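Local structure of triosephosphate isomerase (Toxoplasma gondii, 5UPR) at residues Q196-H199 with R200-N204. The protein probably interconverts D-glyceraldehyde 3-phosphate and dihydroxyacetone phosphate, a shared step of glycolysis and gluconeogenesis, as a homodimeric triosephosphate isomerase. Sequence-based numbering, arbitrary orientation.
Sequences QETH and RDIRN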
loop_
_atom_site.group_PDB
_atom_site.type_symbol
_atom_site.label_atom_id
_atom_site.label_comp_id
_atom_site.label_asym_id
_atom_site.label_seq_id
_atom_site.Cartn_x
_atom_site.Cartn_y
_atom_site.Cartn_z
ATOM N N GLN A 196 8.358 -6.199 30.567
ATOM C CA GLN A 196 9.201 -5.222 31.223
ATOM C C GLN A 196 10.683 -5.509 31.006
ATOM O O GLN A 196 11.433 -4.589 30.690
ATOM C CB GLN A 196 8.891 -5.172 32.742
ATOM C CG GLN A 196 9.935 -4.444 33.578
ATOM C CD GLN A 196 10.148 -2.991 33.177
ATOM O OE1 GLN A 196 9.254 -2.326 32.632
ATOM N NE2 GLN A 196 11.370 -2.483 33.471
ATOM N N GLU A 197 11.081 -6.781 31.151
ATOM C CA GLU A 197 12.479 -7.190 30.945
ATOM C C GLU A 197 12.979 -6.813 29.515
ATOM O O GLU A 197 14.069 -6.237 29.322
ATOM C CB GLU A 197 12.647 -8.692 31.158
ATOM C CG GLU A 197 14.126 -9.080 31.269
ATOM C CD GLU A 197 14.436 -10.578 31.263
ATOM O OE1 GLU A 197 14.025 -11.345 30.374
ATOM O OE2 GLU A 197 15.135 -11.013 32.168
ATOM N N THR A 198 12.170 -7.172 28.525
ATOM C CA THR A 198 12.592 -6.979 27.140
ATOM C C THR A 198 12.570 -5.497 26.781
ATOM O O THR A 198 13.435 -5.034 26.035
ATOM C CB THR A 198 11.701 -7.737 26.156
ATOM O OG1 THR A 198 11.588 -9.090 26.542
ATOM C CG2 THR A 198 12.294 -7.692 24.751
ATOM N N HIS A 199 11.584 -4.758 27.286
ATOM C CA HIS A 199 11.535 -3.340 27.019
ATOM C C HIS A 199 12.772 -2.635 27.635
ATOM O O HIS A 199 13.325 -1.728 27.038
ATOM C CB HIS A 199 10.306 -2.681 27.556
ATOM C CG HIS A 199 9.075 -2.876 26.724
ATOM N ND1 HIS A 199 8.195 -1.858 26.490
ATOM C CD2 HIS A 199 8.560 -3.970 26.117
ATOM C CE1 HIS A 199 7.193 -2.300 25.748
ATOM N NE2 HIS A 199 7.368 -3.587 25.533
ATOM N N ARG A 200 13.197 -3.059 28.792
ATOM C CA ARG A 200 14.407 -2.509 29.398
ATOM C C ARG A 200 15.672 -2.848 28.575
ATOM O O ARG A 200 16.531 -2.023 28.470
ATOM C CB ARG A 200 14.525 -2.959 30.853
ATOM C CG ARG A 200 15.707 -2.364 31.645
ATOM C CD ARG A 200 15.756 -0.872 31.511
ATOM N NE ARG A 200 15.980 -0.255 32.813
ATOM C CZ ARG A 200 15.454 0.915 33.198
ATOM N NH1 ARG A 200 14.701 1.691 32.367
ATOM N NH2 ARG A 200 15.698 1.375 34.442
ATOM N N ASP A 201 15.770 -4.052 27.993
ATOM C CA ASP A 201 16.816 -4.394 27.068
ATOM C C ASP A 201 16.808 -3.483 25.831
ATOM O O ASP A 201 17.849 -3.096 25.368
ATOM C CB ASP A 201 16.675 -5.836 26.557
ATOM C CG ASP A 201 17.015 -6.904 27.583
ATOM O OD1 ASP A 201 17.700 -6.597 28.594
ATOM O OD2 ASP A 201 16.654 -8.068 27.277
ATOM N N ILE A 202 15.640 -3.184 25.304
ATOM C CA ILE A 202 15.495 -2.305 24.176
ATOM C C ILE A 202 15.975 -0.895 24.563
ATOM O O ILE A 202 16.721 -0.262 23.792
ATOM C CB ILE A 202 14.037 -2.278 23.651
ATOM C CG1 ILE A 202 13.703 -3.607 22.998
ATOM C CG2 ILE A 202 13.823 -1.064 22.705
ATOM C CD1 ILE A 202 12.234 -3.800 22.887
ATOM N N ARG A 203 15.605 -0.443 25.741
ATOM C CA ARG A 203 16.044 0.898 26.217
ATOM C C ARG A 203 17.559 0.937 26.476
ATOM O O ARG A 203 18.180 1.923 26.164
ATOM C CB ARG A 203 15.222 1.357 27.419
ATOM C CG ARG A 203 15.263 2.862 27.677
ATOM C CD ARG A 203 14.379 3.316 28.844
ATOM N NE ARG A 203 12.974 2.884 28.662
ATOM C CZ ARG A 203 12.099 3.415 27.816
ATOM N NH1 ARG A 203 12.400 4.440 27.054
ATOM N NH2 ARG A 203 10.878 2.893 27.735
ATOM N N ASN A 204 18.141 -0.153 26.948
ATOM C CA ASN A 204 19.594 -0.240 27.155
ATOM C C ASN A 204 20.260 -0.235 25.787
ATOM O O ASN A 204 21.335 0.342 25.664
ATOM C CB ASN A 204 20.070 -1.480 27.935
ATOM C CG ASN A 204 19.626 -1.505 29.391
ATOM O OD1 ASN A 204 19.285 -0.473 29.981
ATOM N ND2 ASN A 204 19.595 -2.721 29.975
#
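Two consecutive turns of helix 192-209, one of the outer helices of the TIM barrel, are joined here by the i to i+4 bonds of an alpha-helix: R200 N to Q196 O, D201 N to E197 O, I202 N to T198 O and R203 N to H199 O, the last at 2.9 Å. Side chains one turn apart then fall into rows. Q196 and R200 run side by side in the same direction, the amide NE2 of Q196 4.1 Å from CB of R200 and the amide and guanidinium planes turned 65° apart. With CG anti to the backbone N in both (chi1 166° and -176°), Q196 bent at chi2 and R200 at chi2 and chi3, both polar ends reach D239, which accepts a hydrogen bond from Q196 NE2 and forms a salt bridge with R200 NH1; long polar chains suit this partly exposed flank. R203 also pairs with D239, through NE, and with D241 through NH2, so the two aspartates together would probably balance both arginines. T198 and I202 meet through methyl groups, CG2 to CD1 at 4.3 Å, while L194 O and R145 NH2 satisfy the buried OG1 of T198. E197 OE1 and D201 OD2 stay 5.2 Å apart, acidic groups suited to the solvent side. Inward, H199, I202 and R203 pack on V220 of strand 220-222; H199 ND1 bonds to D239 O and R203 NH1 to the carbonyls of A215 and T218, satisfying buried polar groups, while I202 supplies apolar bulk against I176 and Y178 of strand 174-178, and T198 and I202 touch L154 of the neighbouring helix 150-164.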